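Local coordinates for protein hydrogen peroxide-inducible genes activator (Corynebacterium glutamicum, PDB 6G1D) that senses hydrogen peroxide and, as a transcription factor of the LysR family, probably binds DNA to control peroxide-inducible genes, at residues Asp173-Thr178 with Leu267-Phe272; His182-Arg187 with Leu195-Leu200. The protein carries 1 engineered substitution. All blocks are in the same frame, centred on the assembly; numbering follows the deposited sequence.

Contact 1: residues Asp173-Thr178 with Leu267-Phe272; sequences DFIVVT and LATANF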
loop_
_atom_site.group_PDB
_atom_site.type_symbol
_atom_site.label_atom_id
_atom_site.label_comp_id
_atom_site.label_asym_id
_atom_site.label_seq_id
_atom_site.Cartn_x
_atom_site.Cartn_y
_atom_site.Cartn_z
ATOM N N ASP B 173 -22.848 -25.057 0.913
ATOM C CA ASP B 173 -23.992 -24.287 0.430
ATOM C C ASP B 173 -23.889 -22.829 0.848
ATOM O O ASP B 173 -23.270 -22.517 1.854
ATOM C CB ASP B 173 -25.306 -24.892 0.939
ATOM C CG ASP B 173 -25.668 -26.197 0.231
ATOM O OD1 ASP B 173 -25.451 -26.331 -1.016
ATOM O OD2 ASP B 173 -26.197 -27.096 0.917
ATOM N N PHE B 174 -24.478 -21.947 0.048
ATOM C CA PHE B 174 -24.775 -20.592 0.497
ATOM C C PHE B 174 -26.176 -20.528 1.148
ATOM O O PHE B 174 -26.983 -21.430 1.014
ATOM C CB PHE B 174 -24.758 -19.605 -0.660
ATOM C CG PHE B 174 -23.463 -19.583 -1.418
ATOM C CD1 PHE B 174 -22.270 -19.417 -0.751
ATOM C CD2 PHE B 174 -23.447 -19.707 -2.801
ATOM C CE1 PHE B 174 -21.070 -19.402 -1.440
ATOM C CE2 PHE B 174 -22.269 -19.682 -3.495
ATOM C CZ PHE B 174 -21.078 -19.531 -2.813
ATOM N N ILE B 175 -26.398 -19.440 1.856
ATOM C CA ILE B 175 -27.676 -19.075 2.409
ATOM C C ILE B 175 -27.845 -17.570 2.166
ATOM O O ILE B 175 -26.870 -16.832 2.158
ATOM C CB ILE B 175 -27.749 -19.385 3.911
ATOM C CG1 ILE B 175 -29.187 -19.221 4.448
ATOM C CG2 ILE B 175 -26.771 -18.526 4.737
ATOM C CD1 ILE B 175 -29.441 -19.969 5.748
ATOM N N VAL B 176 -29.080 -17.153 1.938
ATOM C CA VAL B 176 -29.436 -15.745 1.732
ATOM C C VAL B 176 -29.676 -15.097 3.080
ATOM O O VAL B 176 -30.377 -15.645 3.916
ATOM C CB VAL B 176 -30.689 -15.613 0.856
ATOM C CG1 VAL B 176 -31.027 -14.146 0.609
ATOM C CG2 VAL B 176 -30.515 -16.353 -0.466
ATOM N N VAL B 177 -29.106 -13.934 3.296
ATOM C CA VAL B 177 -29.234 -13.216 4.544
ATOM C C VAL B 177 -29.837 -11.847 4.246
ATOM O O VAL B 177 -29.354 -11.115 3.383
ATOM C CB VAL B 177 -27.859 -13.029 5.241
ATOM C CG1 VAL B 177 -28.020 -12.302 6.578
ATOM C CG2 VAL B 177 -27.212 -14.390 5.437
ATOM N N THR B 178 -30.884 -11.495 4.982
ATOM C CA THR B 178 -31.642 -10.256 4.761
ATOM C C THR B 178 -31.916 -9.595 6.091
ATOM O O THR B 178 -31.729 -10.210 7.148
ATOM C CB THR B 178 -32.998 -10.565 4.123
ATOM O OG1 THR B 178 -33.857 -11.273 5.048
ATOM C CG2 THR B 178 -32.814 -11.420 2.859
ATOM N N LEU B 267 -31.330 -9.753 11.698
ATOM C CA LEU B 267 -31.114 -10.529 10.485
ATOM C C LEU B 267 -32.125 -11.634 10.353
ATOM O O LEU B 267 -32.592 -12.144 11.346
ATOM C CB LEU B 267 -29.723 -11.137 10.481
ATOM C CG LEU B 267 -28.562 -10.153 10.417
ATOM C CD1 LEU B 267 -27.251 -10.904 10.385
ATOM C CD2 LEU B 267 -28.645 -9.297 9.180
ATOM N N ALA B 268 -32.454 -12.008 9.121
ATOM C CA ALA B 268 -33.173 -13.238 8.841
ATOM C C ALA B 268 -32.500 -13.924 7.678
ATOM O O ALA B 268 -31.626 -13.334 7.043
ATOM C CB ALA B 268 -34.619 -12.960 8.529
ATOM N N THR B 269 -32.879 -15.164 7.407
ATOM C CA THR B 269 -32.286 -15.951 6.343
ATOM C C THR B 269 -33.344 -16.552 5.451
ATOM O O THR B 269 -34.494 -16.674 5.836
ATOM C CB THR B 269 -31.440 -17.129 6.917
ATOM O OG1 THR B 269 -32.254 -17.941 7.767
ATOM C CG2 THR B 269 -30.218 -16.612 7.685
ATOM N N ALA B 270 -32.912 -16.996 4.283
ATOM C CA ALA B 270 -33.753 -17.665 3.314
ATOM C C ALA B 270 -32.919 -18.609 2.477
ATOM O O ALA B 270 -31.705 -18.442 2.373
ATOM C CB ALA B 270 -34.366 -16.638 2.391
ATOM N N ASN B 271 -33.578 -19.565 1.827
ATOM C CA ASN B 271 -32.875 -20.477 0.932
ATOM C C ASN B 271 -33.572 -20.650 -0.390
ATOM O O ASN B 271 -34.787 -20.494 -0.494
ATOM C CB ASN B 271 -32.718 -21.859 1.583
ATOM C CG ASN B 271 -31.651 -21.871 2.657
ATOM O OD1 ASN B 271 -30.463 -21.746 2.344
ATOM N ND2 ASN B 271 -32.064 -21.988 3.918
ATOM N N PHE B 272 -32.784 -21.028 -1.385
ATOM C CA PHE B 272 -33.296 -21.454 -2.659
ATOM C C PHE B 272 -33.891 -22.838 -2.507
ATOM O O PHE B 272 -33.532 -23.567 -1.577
ATOM C CB PHE B 272 -32.193 -21.459 -3.705
ATOM C CG PHE B 272 -31.566 -20.118 -3.913
ATOM C CD1 PHE B 272 -32.256 -19.130 -4.598
ATOM C CD2 PHE B 272 -30.296 -19.864 -3.457
ATOM C CE1 PHE B 272 -31.690 -17.876 -4.770
ATOM C CE2 PHE B 272 -29.720 -18.623 -3.617
ATOM C CZ PHE B 272 -30.416 -17.624 -4.275
HETATM O O HOH W 1 -30.022 -21.370 -0.313
HETATM O O HOH W 2 -28.400 -22.669 3.645
#
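Asn271 OD1 accepts from a water 2.6 Å away that also donates to Phe174 O at 3.2 Å. Both oxygens are acceptors, 3.7 Å apart, so the water supplies the protons that bridge them. A second water accepts from Phe272 N and lies 2.7 Å from Asn271 OD1, its donation there uncertain; the amide's other end, ND2, is held by Gln188. Direct bonding takes over from Val176 onward: Val176 N gives to Ala270 O at 3.0 Å, and the return bond closes the pair. Thr178 and Ala268 form the next hydrogen-bonded pair, with Ala268 N to Thr178 O at 2.8 Å. The two segments are thus antiparallel neighbours in the mixed sheet of the LysR substrate-binding domain, which belongs to the periplasmic-binding-protein clan. Val176 CG2 meets the Phe272 ring obliquely at CE2, 4.0 Å away. On the other face Val177, with CG1 anti to the backbone N (chi1 -178°), brings that methyl against Leu267 CD2. Ile175 CG1 comes within 3.5 Å of Asn271 OD1, the two side chains crossing obliquely, and Ile175 CD1 sits 3.7 Å from Thr269 CB.

Contact 2: residues His182-Arg187 with Leu195-Leu200; sequences HPFAGR and LEDLDL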
loop_
_atom_site.group_PDB
_atom_site.type_symbol
_atom_site.label_atom_id
_atom_site.label_comp_id
_atom_site.label_asym_id
_atom_site.label_seq_id
_atom_site.Cartn_x
_atom_site.Cartn_y
_atom_site.Cartn_z
ATOM N N HIS B 182 -37.428 -7.994 5.713
ATOM C CA HIS B 182 -37.427 -8.220 4.287
ATOM C C HIS B 182 -38.449 -9.272 3.929
ATOM O O HIS B 182 -38.697 -10.207 4.685
ATOM C CB HIS B 182 -36.022 -8.609 3.806
ATOM C CG HIS B 182 -35.903 -8.792 2.321
ATOM N ND1 HIS B 182 -36.093 -9.988 1.670
ATOM C CD2 HIS B 182 -35.588 -7.885 1.367
ATOM C CE1 HIS B 182 -35.907 -9.803 0.374
ATOM N NE2 HIS B 182 -35.615 -8.534 0.164
ATOM N N PRO B 183 -39.086 -9.123 2.750
ATOM C CA PRO B 183 -40.134 -10.116 2.411
ATOM C C PRO B 183 -39.713 -11.588 2.229
ATOM O O PRO B 183 -40.530 -12.485 2.338
ATOM C CB PRO B 183 -40.724 -9.545 1.111
ATOM C CG PRO B 183 -39.706 -8.535 0.603
ATOM C CD PRO B 183 -39.128 -7.952 1.861
ATOM N N PHE B 184 -38.461 -11.832 1.893
ATOM C CA PHE B 184 -37.901 -13.191 1.819
ATOM C C PHE B 184 -37.529 -13.816 3.157
ATOM O O PHE B 184 -37.284 -14.996 3.170
ATOM C CB PHE B 184 -36.678 -13.268 0.898
ATOM C CG PHE B 184 -36.936 -12.893 -0.542
ATOM C CD1 PHE B 184 -38.237 -12.784 -1.069
ATOM C CD2 PHE B 184 -35.861 -12.720 -1.404
ATOM C CE1 PHE B 184 -38.439 -12.465 -2.391
ATOM C CE2 PHE B 184 -36.079 -12.427 -2.746
ATOM C CZ PHE B 184 -37.370 -12.248 -3.217
ATOM N N ALA B 185 -37.543 -13.060 4.248
ATOM C CA ALA B 185 -37.310 -13.630 5.576
ATOM C C ALA B 185 -37.985 -14.998 5.802
ATOM O O ALA B 185 -39.164 -15.129 5.673
ATOM C CB ALA B 185 -37.725 -12.636 6.634
ATOM N N GLY B 186 -37.168 -16.030 6.061
ATOM C CA GLY B 186 -37.620 -17.364 6.360
ATOM C C GLY B 186 -38.075 -18.220 5.188
ATOM O O GLY B 186 -38.334 -19.384 5.363
ATOM N N ARG B 187 -38.149 -17.685 3.990
ATOM C CA ARG B 187 -38.555 -18.487 2.833
ATOM C C ARG B 187 -37.488 -19.522 2.459
ATOM O O ARG B 187 -36.286 -19.233 2.511
ATOM C CB ARG B 187 -38.823 -17.575 1.623
ATOM C CG ARG B 187 -40.036 -16.714 1.869
ATOM C CD ARG B 187 -40.535 -16.042 0.615
ATOM N NE ARG B 187 -40.722 -16.987 -0.462
ATOM C CZ ARG B 187 -40.796 -16.645 -1.748
ATOM N NH1 ARG B 187 -40.757 -15.363 -2.125
ATOM N NH2 ARG B 187 -40.919 -17.601 -2.665
ATOM N N LEU B 195 -32.874 -13.403 -7.017
ATOM C CA LEU B 195 -31.703 -12.521 -6.892
ATOM C C LEU B 195 -31.919 -11.130 -7.523
ATOM O O LEU B 195 -31.369 -10.146 -7.037
ATOM C CB LEU B 195 -30.469 -13.206 -7.463
ATOM C CG LEU B 195 -29.970 -14.403 -6.636
ATOM C CD1 LEU B 195 -28.943 -15.241 -7.396
ATOM C CD2 LEU B 195 -29.386 -13.953 -5.299
ATOM N N GLU B 196 -32.789 -11.062 -8.511
ATOM C CA GLU B 196 -33.124 -9.820 -9.171
ATOM C C GLU B 196 -33.754 -8.842 -8.196
ATOM O O GLU B 196 -33.592 -7.650 -8.316
ATOM C CB GLU B 196 -34.086 -10.088 -10.314
ATOM C CG GLU B 196 -33.851 -9.218 -11.532
ATOM C CD GLU B 196 -34.036 -7.747 -11.249
ATOM O OE1 GLU B 196 -33.277 -6.926 -11.798
ATOM O OE2 GLU B 196 -34.942 -7.412 -10.470
ATOM N N ASP B 197 -34.522 -9.371 -7.264
ATOM C CA ASP B 197 -35.235 -8.580 -6.286
ATOM C C ASP B 197 -34.412 -8.173 -5.073
ATOM O O ASP B 197 -34.969 -7.553 -4.160
ATOM C CB ASP B 197 -36.465 -9.362 -5.802
ATOM C CG ASP B 197 -37.413 -9.729 -6.928
ATOM O OD1 ASP B 197 -37.521 -8.969 -7.926
ATOM O OD2 ASP B 197 -38.060 -10.789 -6.770
ATOM N N LEU B 198 -33.132 -8.539 -5.029
ATOM C CA LEU B 198 -32.259 -8.161 -3.916
ATOM C C LEU B 198 -31.331 -7.059 -4.352
ATOM O O LEU B 198 -30.875 -7.043 -5.501
ATOM C CB LEU B 198 -31.419 -9.369 -3.451
ATOM C CG LEU B 198 -32.264 -10.561 -2.998
ATOM C CD1 LEU B 198 -31.410 -11.740 -2.607
ATOM C CD2 LEU B 198 -33.134 -10.165 -1.831
ATOM N N ASP B 199 -31.053 -6.129 -3.440
ATOM C CA ASP B 199 -29.911 -5.231 -3.597
ATOM C C ASP B 199 -28.757 -5.938 -2.919
ATOM O O ASP B 199 -28.641 -5.861 -1.697
ATOM C CB ASP B 199 -30.180 -3.859 -2.953
ATOM C CG ASP B 199 -31.259 -3.077 -3.691
ATOM O OD1 ASP B 199 -32.110 -2.485 -3.004
ATOM O OD2 ASP B 199 -31.280 -3.080 -4.954
ATOM N N LEU B 200 -27.931 -6.613 -3.705
ATOM C CA LEU B 200 -26.837 -7.405 -3.152
ATOM C C LEU B 200 -25.707 -6.528 -2.665
ATOM O O LEU B 200 -25.256 -5.648 -3.394
ATOM C CB LEU B 200 -26.314 -8.412 -4.182
ATOM C CG LEU B 200 -27.301 -9.485 -4.588
ATOM C CD1 LEU B 200 -26.697 -10.261 -5.771
ATOM C CD2 LEU B 200 -27.624 -10.390 -3.388
#
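The rings of His182 and Phe184 converge on one methyl group, Leu198 CD2, and their contacts with it form the tight part of this interface. Two overlapping beta turns present the rings: a type I turn from His182 to Ala185, closed by Ala185 N to His182 O, runs into a type II turn from Phe184 to Arg187. Facing them are the last residues of a 3-10 segment that starts before Leu195, and Leu198 N bonds to Leu195 O at 3.1 Å. Both turns and the 3-10 segment belong to the long connection that follows strand 164-179 in the substrate-binding domain. Leu198 CD2 approaches each ring obliquely, 3.6 Å from His182 CE1 and 3.8 Å from Phe184 CD2. The imidazole reaches it because CG stands anti to the backbone N (chi1 -177°), while Pro183 CD sits over the rim of one face of that ring. No hydrogen bond joins the segments, and the 165 Å² they bury together is modest, so the join rests on van der Waals contact. The looser side lies at Asp197, an exposed residue. Its carboxylate plane stands 54° from that of the Phe184 ring, and Asp197 OD2 comes to the ring edge, near the plane, 3.9 Å from Phe184 CZ.

Entering from the N-terminal side, strand 164-179 supplies residues 173-178, and the chain then makes the turns of 182-187. After seven intervening residues, 195-200 meets those turns, so contact 2 closes a short loop. The chain goes on through helices 208-219 and 237-245 and strand 251-254 before 267-272 returns beside 173-178, closing the much larger loop of contact 1, in which contact 2 is nested. The centres lie about 9 Å apart, and the contacts touch directly: Thr269 O with Gly186 N and Asn271 N with Arg187 O are probable backbone hydrogen bonds. Residues 267-272 thus pair with strand 164-179 along one edge and bond to the turns along the other.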